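Local coordinates for protein type III effector HopA1 (Pseudomonas syringae pv. tomato str. DC3000, PDB 4RSX) that acts as a type III effector, probably delivered into plant host cells by the bacterial secretion system, its biochemical activity there remaining unsettled, at residues K16-M21 / Y30-Q35; D83-E88 / K93-R98; M130-G135 / K177-I182. All blocks are in the same frame, centred on the assembly; numbering follows the deposited sequence.

In the fold
The chain is the C-terminal two-thirds of HopA1, an alpha/beta fold with a seven-stranded antiparallel sheet. Contact 1 joins the first two helices, 2-19 and 26-35, in the helical N-terminal part. Contact 2 sets helix 82-88 against the start of sheet strand 96-101 and the residue before it, and contact 3 joins helices 123-136 and 166-180 where the former packs on the sheet. The three follow one another along the chain and none touches another. The centres of contacts 2 and 3 lie about 22 Å apart, whereas the centre of contact 1 is about 32 Å from that of contact 2 and about 35 Å from that of contact 3, on the opposite side of the molecule's centre from the latter. All are structural packing.

Contact 1: K16-M21 / Y30-Q35; sequences KQAEAM and YKIYKQ
Ile32 reaches from helix 26-35 to the end of helix 2-19, where Gln17, Ala18 and Met21 receive it. The apolar part of the contact belongs to its longer branch. With CG1 anti to the carbonyl carbon (chi1 -57°) and CD1 extended beyond it, the branch carries its methyl up to the opposite backbone: Ile32 CD1 lies 4.0 Å from Ala18 N and 4.4 Å from Ala18 CB. Alanine suits this place because its single methyl lets a neighbouring side chain come close to the helix itself; the same residue also meets Ile29 and, on helix 215-228, Ile223. Met21, just past the helix, runs alongside Ile32 in the opposite direction, and its SD comes within 4.1 Å of Ile32 CD1. Its flexible, unbranched chain can fit against a branched neighbour in this way.

The polar fringe is Gln17, whose OE1 sits 3.5 Å from the other methyl, Ile32 CG2, a van der Waals contact. The amide nitrogen NE2 is hydrogen-bonded to Glu13, one turn earlier, which helps fix how the amide is turned. On a different side of the helix, Lys16 NZ and Glu19 OE1 form a salt bridge of 3.1 Å whose hydrogen bond is weak.

Without hydrogen bonds between the two segments, this is local hydrophobic packing of two consecutive helices, joined by a short loop, in the helical N-terminal part.

Contact 2: D83-E88 / K93-R98; sequences DKYIAE and KRFFYR
Tyr85 and Ile86, on helix 82-88, face Phe95, just before strand 96-101, and Tyr97 within it, and aromatic contacts dominate. Tyr85 has CG anti to its own N (chi1 -180°), which carries the ring across to Phe95 and Tyr97. Its hydroxyl ends against Phe95, with Tyr85 OH 3.2 Å from Phe95 CD2; the two side chains cross at about a right angle, and the oxygen approaches the phenyl ring obliquely. Both residues also border Asp70, and Tyr85 touches Thr68 at the end of the neighbouring strand.

The second aromatic meeting is made by the Tyr97 hydroxyl, which lies at the edge of the Tyr85 ring, in its plane, with Tyr97 OH 3.8 Å from Tyr85 CE2. An aromatic C-H edge is a mildly positive surface and thus a reasonable neighbour for an oxygen.

The CG1 methylene of Ile86 packs against the hydroxyl end of Tyr97: Ile86 CG1 stands 3.8 Å from Tyr97 OH and 4.4 Å from Tyr97 CE1. Tyr97 also packs on Leu55 of helix 45-58 and Val66 of strand 64-68.

No hydrogen bond joins the two segments. Tyr97 OH instead hydrogen-bonds to Ala92 O, in the loop leading to the strand, so this buried tyrosine satisfies its polar end locally while its hydroxyl still serves as a packing surface for the helix.

Contact 3: M130-G135 / K177-I182; sequences MATLIG and KQMSGI
Met179 reaches Thr132 and Leu133 through an unusual first torsion (chi1 98°, away from the staggered positions) and a bend at chi3 (-86°), which together carry its sulfur and terminal methyl to the facing helix. Leu133 answers with CG anti to its backbone N (chi1 -161°), which places its CD1 methyl against the methionine.

The thioether end lies against both partners. Met179 SD is 3.9 Å from Leu133 CD1, the two side chains crossing obliquely, and Met179 CE is 4.0 Å from that same methyl. Thr132 and Met179 run past each other in opposite directions, with Thr132 CG2 3.7 Å from Met179 CE. Threonine suits this border position because its two branches have separate tasks: the methyl joins the apolar contact, while OG1 hydrogen-bonds to Arg128 O one turn back on its own helix. Leucine suits the more buried place, where it also packs on Leu176 of the facing helix and, in the sheet, on Ile140 and Leu160.

Just beyond Met179, helix 166-180 ends. Ser180 OG accepts a hydrogen bond of 3.1 Å from Ile182 N, forming an ST turn, and Gly181 between them has the positive phi that glycine adopts readily as a chain leaves a helix. Ile182 then meets Gln125 and Leu126 on helix 123-136.

Across these segments the contact is apolar, made by van der Waals packing, with no hydrogen bond between them. A flexible methionine, with its polarisable sulfur, fills in between two helices, and Thr132 OG1 and Ser180 OG find their partners on their own sides of the contact.

Contact 1: K16-M21 / Y30-Q35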
loop_
_atom_site.group_PDB
_atom_site.type_symbol
_atom_site.label_atom_id
_atom_site.label_comp_id
_atom_site.label_asym_id
_atom_site.label_seq_id
_atom_site.Cartn_x
_atom_site.Cartn_y
_atom_site.Cartn_z
ATOM N N LYS A 16 21.189 6.357 1.872
ATOM C CA LYS A 16 22.549 6.241 2.420
ATOM C C LYS A 16 22.957 4.783 2.594
ATOM O O LYS A 16 24.098 4.408 2.313
ATOM C CB LYS A 16 22.684 6.977 3.755
ATOM C CG LYS A 16 22.455 8.470 3.668
ATOM C CD LYS A 16 23.323 9.114 2.579
ATOM C CE LYS A 16 24.724 9.483 3.066
ATOM N NZ LYS A 16 25.347 10.536 2.183
ATOM N N GLN A 17 22.016 3.954 3.035
ATOM C CA GLN A 17 22.286 2.518 3.134
ATOM C C GLN A 17 22.535 1.908 1.755
ATOM O O GLN A 17 23.376 1.024 1.615
ATOM C CB GLN A 17 21.148 1.791 3.860
ATOM C CG GLN A 17 20.821 2.380 5.220
ATOM C CD GLN A 17 19.732 1.600 5.936
ATOM O OE1 GLN A 17 19.421 0.461 5.568
ATOM N NE2 GLN A 17 19.149 2.208 6.970
ATOM N N ALA A 18 21.808 2.377 0.737
ATOM C CA ALA A 18 22.064 1.910 -0.627
ATOM C C ALA A 18 23.449 2.356 -1.055
ATOM O O ALA A 18 24.186 1.611 -1.703
ATOM C CB ALA A 18 20.999 2.447 -1.621
ATOM N N GLU A 19 23.791 3.589 -0.696
ATOM C CA GLU A 19 25.044 4.194 -1.126
ATOM C C GLU A 19 26.225 3.487 -0.482
ATOM O O GLU A 19 27.315 3.469 -1.039
ATOM C CB GLU A 19 25.070 5.666 -0.750
ATOM C CG GLU A 19 26.317 6.386 -1.209
ATOM C CD GLU A 19 26.375 7.807 -0.713
ATOM O OE1 GLU A 19 25.879 8.067 0.408
ATOM O OE2 GLU A 19 26.916 8.668 -1.443
ATOM N N ALA A 20 26.002 2.895 0.687
ATOM C CA ALA A 20 27.070 2.184 1.390
ATOM C C ALA A 20 27.390 0.829 0.751
ATOM O O ALA A 20 28.429 0.238 1.034
ATOM C CB ALA A 20 26.721 2.012 2.867
ATOM N N MET A 21 26.503 0.335 -0.106
ATOM C CA MET A 21 26.727 -0.958 -0.750
ATOM C C MET A 21 27.644 -0.842 -1.963
ATOM O O MET A 21 27.855 0.261 -2.491
ATOM C CB MET A 21 25.407 -1.576 -1.179
ATOM C CG MET A 21 24.465 -1.842 -0.044
ATOM S SD MET A 21 22.871 -2.411 -0.672
ATOM C CE MET A 21 23.365 -3.987 -1.396
ATOM N N TYR A 30 15.879 -2.084 -3.518
ATOM C CA TYR A 30 14.503 -2.451 -3.203
ATOM C C TYR A 30 14.373 -3.381 -1.976
ATOM O O TYR A 30 13.417 -3.258 -1.185
ATOM C CB TYR A 30 13.869 -3.092 -4.442
ATOM C CG TYR A 30 12.469 -3.596 -4.233
ATOM C CD1 TYR A 30 11.447 -2.728 -3.862
ATOM C CD2 TYR A 30 12.159 -4.941 -4.421
ATOM C CE1 TYR A 30 10.152 -3.185 -3.672
ATOM C CE2 TYR A 30 10.864 -5.413 -4.240
ATOM C CZ TYR A 30 9.862 -4.528 -3.870
ATOM O OH TYR A 30 8.578 -4.994 -3.678
ATOM N N LYS A 31 15.316 -4.312 -1.819
ATOM C CA LYS A 31 15.248 -5.255 -0.700
ATOM C C LYS A 31 15.371 -4.563 0.656
ATOM O O LYS A 31 14.807 -5.038 1.638
ATOM C CB LYS A 31 16.291 -6.365 -0.840
ATOM C CG LYS A 31 15.930 -7.422 -1.899
ATOM C CD LYS A 31 17.028 -8.494 -2.017
ATOM C CE LYS A 31 16.708 -9.497 -3.125
ATOM N NZ LYS A 31 17.915 -10.263 -3.562
ATOM N N ILE A 32 16.089 -3.440 0.704
ATOM C CA ILE A 32 16.156 -2.637 1.928
ATOM C C ILE A 32 14.765 -2.148 2.355
ATOM O O ILE A 32 14.430 -2.178 3.540
ATOM C CB ILE A 32 17.103 -1.431 1.788
ATOM C CG1 ILE A 32 18.508 -1.894 1.384
ATOM C CG2 ILE A 32 17.160 -0.655 3.094
ATOM C CD1 ILE A 32 19.386 -0.771 0.872
ATOM N N TYR A 33 13.968 -1.701 1.386
ATOM C CA TYR A 33 12.570 -1.319 1.623
ATOM C C TYR A 33 11.727 -2.510 2.076
ATOM O O TYR A 33 10.885 -2.369 2.966
ATOM C CB TYR A 33 11.963 -0.740 0.338
ATOM C CG TYR A 33 10.495 -0.399 0.428
ATOM C CD1 TYR A 33 10.092 0.880 0.753
ATOM C CD2 TYR A 33 9.512 -1.352 0.182
ATOM C CE1 TYR A 33 8.766 1.207 0.828
ATOM C CE2 TYR A 33 8.175 -1.033 0.273
ATOM C CZ TYR A 33 7.812 0.253 0.589
ATOM O OH TYR A 33 6.492 0.603 0.678
ATOM N N LYS A 34 11.914 -3.661 1.427
ATOM C CA LYS A 34 11.172 -4.875 1.784
ATOM C C LYS A 34 11.548 -5.366 3.178
ATOM O O LYS A 34 10.680 -5.757 3.957
ATOM C CB LYS A 34 11.428 -5.990 0.766
ATOM C CG LYS A 34 10.543 -5.940 -0.475
ATOM C CD LYS A 34 9.424 -6.993 -0.411
ATOM C CE LYS A 34 9.921 -8.402 -0.757
ATOM N NZ LYS A 34 8.821 -9.427 -0.740
ATOM N N GLN A 35 12.848 -5.331 3.480
ATOM C CA GLN A 35 13.389 -5.746 4.776
ATOM C C GLN A 35 12.855 -4.913 5.938
ATOM O O GLN A 35 12.922 -5.349 7.083
ATOM C CB GLN A 35 14.930 -5.701 4.758
ATOM C CG GLN A 35 15.606 -6.885 4.026
ATOM C CD GLN A 35 17.099 -6.656 3.744
ATOM O OE1 GLN A 35 17.716 -5.723 4.270
ATOM N NE2 GLN A 35 17.675 -7.505 2.894
#

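Contact 2: D83-E88 / K93-R98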
loop_
_atom_site.group_PDB
_atom_site.type_symbol
_atom_site.label_atom_id
_atom_site.label_comp_id
_atom_site.label_asym_id
_atom_site.label_seq_id
_atom_site.Cartn_x
_atom_site.Cartn_y
_atom_site.Cartn_z
ATOM N N ASP A 83 -15.604 -17.983 -4.192
ATOM C CA ASP A 83 -15.810 -19.162 -3.346
ATOM C C ASP A 83 -15.006 -20.365 -3.827
ATOM O O ASP A 83 -14.455 -21.111 -3.020
ATOM C CB ASP A 83 -17.302 -19.506 -3.243
ATOM C CG ASP A 83 -18.109 -18.414 -2.563
ATOM O OD1 ASP A 83 -17.579 -17.293 -2.378
ATOM O OD2 ASP A 83 -19.286 -18.666 -2.225
ATOM N N LYS A 84 -14.918 -20.531 -5.143
ATOM C CA LYS A 84 -14.171 -21.642 -5.730
ATOM C C LYS A 84 -12.667 -21.493 -5.539
ATOM O O LYS A 84 -11.987 -22.465 -5.224
ATOM C CB LYS A 84 -14.495 -21.792 -7.220
ATOM C CG LYS A 84 -13.947 -23.076 -7.854
ATOM C CD LYS A 84 -14.191 -23.119 -9.369
ATOM C CE LYS A 84 -13.941 -24.513 -9.946
ATOM N NZ LYS A 84 -12.550 -24.991 -9.725
ATOM N N TYR A 85 -12.148 -20.279 -5.732
ATOM C CA TYR A 85 -10.717 -20.026 -5.522
ATOM C C TYR A 85 -10.302 -20.331 -4.075
ATOM O O TYR A 85 -9.290 -20.991 -3.828
ATOM C CB TYR A 85 -10.347 -18.577 -5.902
ATOM C CG TYR A 85 -8.875 -18.255 -5.710
ATOM C CD1 TYR A 85 -7.951 -18.511 -6.717
ATOM C CD2 TYR A 85 -8.407 -17.700 -4.511
ATOM C CE1 TYR A 85 -6.606 -18.222 -6.550
ATOM C CE2 TYR A 85 -7.049 -17.411 -4.328
ATOM C CZ TYR A 85 -6.160 -17.678 -5.358
ATOM O OH TYR A 85 -4.819 -17.406 -5.209
ATOM N N ILE A 86 -11.086 -19.849 -3.117
ATOM C CA ILE A 86 -10.763 -20.057 -1.704
ATOM C C ILE A 86 -10.811 -21.547 -1.352
ATOM O O ILE A 86 -10.002 -22.043 -0.568
ATOM C CB ILE A 86 -11.709 -19.238 -0.791
ATOM C CG1 ILE A 86 -11.431 -17.742 -0.973
ATOM C CG2 ILE A 86 -11.548 -19.636 0.681
ATOM C CD1 ILE A 86 -12.296 -16.838 -0.112
ATOM N N ALA A 87 -11.760 -22.248 -1.966
ATOM C CA ALA A 87 -11.970 -23.672 -1.726
ATOM C C ALA A 87 -10.815 -24.536 -2.231
ATOM O O ALA A 87 -10.502 -25.559 -1.624
ATOM C CB ALA A 87 -13.282 -24.116 -2.369
ATOM N N GLU A 88 -10.180 -24.117 -3.326
ATOM C CA GLU A 88 -9.242 -24.983 -4.046
ATOM C C GLU A 88 -7.804 -24.499 -4.087
ATOM O O GLU A 88 -6.877 -25.308 -4.024
ATOM C CB GLU A 88 -9.727 -25.203 -5.480
ATOM C CG GLU A 88 -11.135 -25.774 -5.563
ATOM C CD GLU A 88 -11.599 -26.026 -6.989
ATOM O OE1 GLU A 88 -10.888 -25.641 -7.946
ATOM O OE2 GLU A 88 -12.690 -26.616 -7.153
ATOM N N LYS A 93 -4.746 -18.339 1.330
ATOM C CA LYS A 93 -4.416 -17.634 2.565
ATOM C C LYS A 93 -3.243 -16.672 2.383
ATOM O O LYS A 93 -2.915 -15.902 3.293
ATOM C CB LYS A 93 -4.089 -18.641 3.681
ATOM C CG LYS A 93 -5.279 -19.469 4.154
ATOM C CD LYS A 93 -4.905 -20.443 5.289
ATOM C CE LYS A 93 -6.158 -21.146 5.823
ATOM N NZ LYS A 93 -5.897 -22.507 6.400
ATOM N N ARG A 94 -2.611 -16.703 1.211
ATOM C CA ARG A 94 -1.340 -15.991 1.029
ATOM C C ARG A 94 -1.401 -14.831 0.035
ATOM O O ARG A 94 -0.725 -13.818 0.212
ATOM C CB ARG A 94 -0.239 -16.959 0.573
ATOM C CG ARG A 94 -0.177 -18.283 1.333
ATOM C CD ARG A 94 0.920 -18.273 2.391
ATOM N NE ARG A 94 2.215 -17.867 1.840
ATOM C CZ ARG A 94 3.321 -17.700 2.565
ATOM N NH1 ARG A 94 3.296 -17.905 3.879
ATOM N NH2 ARG A 94 4.453 -17.324 1.979
ATOM N N PHE A 95 -2.188 -14.992 -1.021
ATOM C CA PHE A 95 -2.179 -14.020 -2.104
ATOM C C PHE A 95 -3.024 -12.789 -1.783
ATOM O O PHE A 95 -3.716 -12.755 -0.763
ATOM C CB PHE A 95 -2.625 -14.671 -3.419
ATOM C CG PHE A 95 -1.553 -15.526 -4.073
ATOM C CD1 PHE A 95 -0.276 -15.615 -3.518
ATOM C CD2 PHE A 95 -1.821 -16.224 -5.245
ATOM C CE1 PHE A 95 0.721 -16.399 -4.112
ATOM C CE2 PHE A 95 -0.831 -17.007 -5.853
ATOM C CZ PHE A 95 0.442 -17.094 -5.280
ATOM N N PHE A 96 -2.958 -11.780 -2.652
ATOM C CA PHE A 96 -3.758 -10.565 -2.482
ATOM C C PHE A 96 -5.192 -10.714 -2.979
ATOM O O PHE A 96 -5.447 -11.416 -3.955
ATOM C CB PHE A 96 -3.127 -9.406 -3.247
ATOM C CG PHE A 96 -2.027 -8.723 -2.509
ATOM C CD1 PHE A 96 -2.315 -7.790 -1.518
ATOM C CD2 PHE A 96 -0.703 -9.001 -2.809
ATOM C CE1 PHE A 96 -1.298 -7.152 -0.838
ATOM C CE2 PHE A 96 0.325 -8.372 -2.127
ATOM C CZ PHE A 96 0.028 -7.444 -1.143
ATOM N N TYR A 97 -6.117 -10.021 -2.321
ATOM C CA TYR A 97 -7.478 -9.884 -2.822
ATOM C C TYR A 97 -7.773 -8.406 -3.061
ATOM O O TYR A 97 -7.327 -7.542 -2.302
ATOM C CB TYR A 97 -8.471 -10.446 -1.809
ATOM C CG TYR A 97 -8.326 -11.930 -1.566
ATOM C CD1 TYR A 97 -9.158 -12.832 -2.202
ATOM C CD2 TYR A 97 -7.363 -12.428 -0.695
ATOM C CE1 TYR A 97 -9.048 -14.198 -1.984
ATOM C CE2 TYR A 97 -7.230 -13.795 -0.475
ATOM C CZ TYR A 97 -8.082 -14.673 -1.129
ATOM O OH TYR A 97 -7.984 -16.031 -0.933
ATOM N N ARG A 98 -8.513 -8.095 -4.113
ATOM C CA ARG A 98 -8.953 -6.720 -4.262
ATOM C C ARG A 98 -10.414 -6.612 -3.919
ATOM O O ARG A 98 -11.186 -7.559 -4.106
ATOM C CB ARG A 98 -8.660 -6.132 -5.648
ATOM C CG ARG A 98 -9.060 -7.000 -6.811
ATOM C CD ARG A 98 -8.823 -6.263 -8.129
ATOM N NE ARG A 98 -7.474 -5.706 -8.226
ATOM C CZ ARG A 98 -7.130 -4.736 -9.070
ATOM N NH1 ARG A 98 -8.042 -4.217 -9.880
ATOM N NH2 ARG A 98 -5.882 -4.282 -9.102
#

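Contact 3: M130-G135 / K177-I182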
loop_
_atom_site.group_PDB
_atom_site.type_symbol
_atom_site.label_atom_id
_atom_site.label_comp_id
_atom_site.label_asym_id
_atom_site.label_seq_id
_atom_site.Cartn_x
_atom_site.Cartn_y
_atom_site.Cartn_z
ATOM N N MET A 130 -13.171 -1.234 5.076
ATOM C CA MET A 130 -12.699 -0.832 3.749
ATOM C C MET A 130 -13.801 -1.016 2.710
ATOM O O MET A 130 -14.023 -0.140 1.874
ATOM C CB MET A 130 -11.442 -1.616 3.349
ATOM C CG MET A 130 -10.197 -1.182 4.115
ATOM S SD MET A 130 -8.797 -2.294 3.843
ATOM C CE MET A 130 -8.452 -1.906 2.123
ATOM N N ALA A 131 -14.498 -2.148 2.774
ATOM C CA ALA A 131 -15.599 -2.414 1.847
ATOM C C ALA A 131 -16.720 -1.369 1.975
ATOM O O ALA A 131 -17.244 -0.864 0.970
ATOM C CB ALA A 131 -16.146 -3.821 2.054
ATOM N N THR A 132 -17.084 -1.040 3.209
ATOM C CA THR A 132 -18.112 -0.030 3.432
ATOM C C THR A 132 -17.657 1.309 2.832
ATOM O O THR A 132 -18.396 1.958 2.081
ATOM C CB THR A 132 -18.407 0.134 4.928
ATOM O OG1 THR A 132 -18.779 -1.136 5.472
ATOM C CG2 THR A 132 -19.536 1.140 5.163
ATOM N N LEU A 133 -16.430 1.701 3.147
ATOM C CA LEU A 133 -15.894 2.984 2.709
ATOM C C LEU A 133 -15.836 3.029 1.179
ATOM O O LEU A 133 -16.223 4.031 0.565
ATOM C CB LEU A 133 -14.516 3.220 3.337
ATOM C CG LEU A 133 -13.991 4.661 3.357
ATOM C CD1 LEU A 133 -14.985 5.587 4.059
ATOM C CD2 LEU A 133 -12.604 4.760 4.019
ATOM N N ILE A 134 -15.383 1.939 0.565
ATOM C CA ILE A 134 -15.354 1.872 -0.895
ATOM C C ILE A 134 -16.762 1.967 -1.480
ATOM O O ILE A 134 -16.971 2.613 -2.512
ATOM C CB ILE A 134 -14.637 0.600 -1.384
ATOM C CG1 ILE A 134 -13.144 0.695 -1.031
ATOM C CG2 ILE A 134 -14.829 0.392 -2.894
ATOM C CD1 ILE A 134 -12.428 -0.639 -0.994
ATOM N N GLY A 135 -17.737 1.340 -0.822
ATOM C CA GLY A 135 -19.115 1.448 -1.278
ATOM C C GLY A 135 -19.605 2.891 -1.350
ATOM O O GLY A 135 -20.304 3.266 -2.305
ATOM N N LYS A 177 -10.915 5.290 10.496
ATOM C CA LYS A 177 -10.651 5.046 11.907
ATOM C C LYS A 177 -11.901 5.182 12.772
ATOM O O LYS A 177 -12.154 4.330 13.625
ATOM C CB LYS A 177 -9.531 5.963 12.428
ATOM C CG LYS A 177 -8.120 5.432 12.167
ATOM C CD LYS A 177 -7.040 6.238 12.903
ATOM C CE LYS A 177 -5.714 5.500 12.838
ATOM N NZ LYS A 177 -4.520 6.297 13.272
ATOM N N GLN A 178 -12.683 6.240 12.561
ATOM C CA GLN A 178 -13.857 6.471 13.406
ATOM C C GLN A 178 -15.005 5.480 13.155
ATOM O O GLN A 178 -15.797 5.211 14.057
ATOM C CB GLN A 178 -14.335 7.932 13.337
ATOM C CG GLN A 178 -14.603 8.462 11.937
ATOM C CD GLN A 178 -15.149 9.888 11.941
ATOM O OE1 GLN A 178 -16.228 10.145 12.484
ATOM N NE2 GLN A 178 -14.408 10.820 11.328
ATOM N N MET A 179 -15.061 4.913 11.951
ATOM C CA MET A 179 -16.133 3.993 11.564
ATOM C C MET A 179 -15.787 2.502 11.743
ATOM O O MET A 179 -16.688 1.662 11.772
ATOM C CB MET A 179 -16.492 4.213 10.096
ATOM C CG MET A 179 -15.805 3.205 9.179
ATOM S SD MET A 179 -15.529 3.780 7.502
ATOM C CE MET A 179 -17.089 3.375 6.710
ATOM N N SER A 180 -14.498 2.170 11.834
ATOM C CA SER A 180 -14.078 0.769 11.764
ATOM C C SER A 180 -14.406 -0.012 13.034
ATOM O O SER A 180 -14.545 -1.239 12.996
ATOM C CB SER A 180 -12.581 0.657 11.469
ATOM O OG SER A 180 -11.803 1.086 12.575
ATOM N N GLY A 181 -14.517 0.692 14.159
ATOM C CA GLY A 181 -14.732 0.035 15.436
ATOM C C GLY A 181 -13.458 -0.599 15.973
ATOM O O GLY A 181 -13.474 -1.267 17.014
ATOM N N ILE A 182 -12.351 -0.392 15.264
ATOM C CA ILE A 182 -11.066 -0.923 15.692
ATOM C C ILE A 182 -10.451 0.014 16.727
ATOM O O ILE A 182 -10.377 1.221 16.505
ATOM C CB ILE A 182 -10.118 -1.081 14.498
ATOM C CG1 ILE A 182 -10.687 -2.085 13.499
ATOM C CG2 ILE A 182 -8.728 -1.510 14.944
ATOM C CD1 ILE A 182 -9.898 -2.132 12.221
#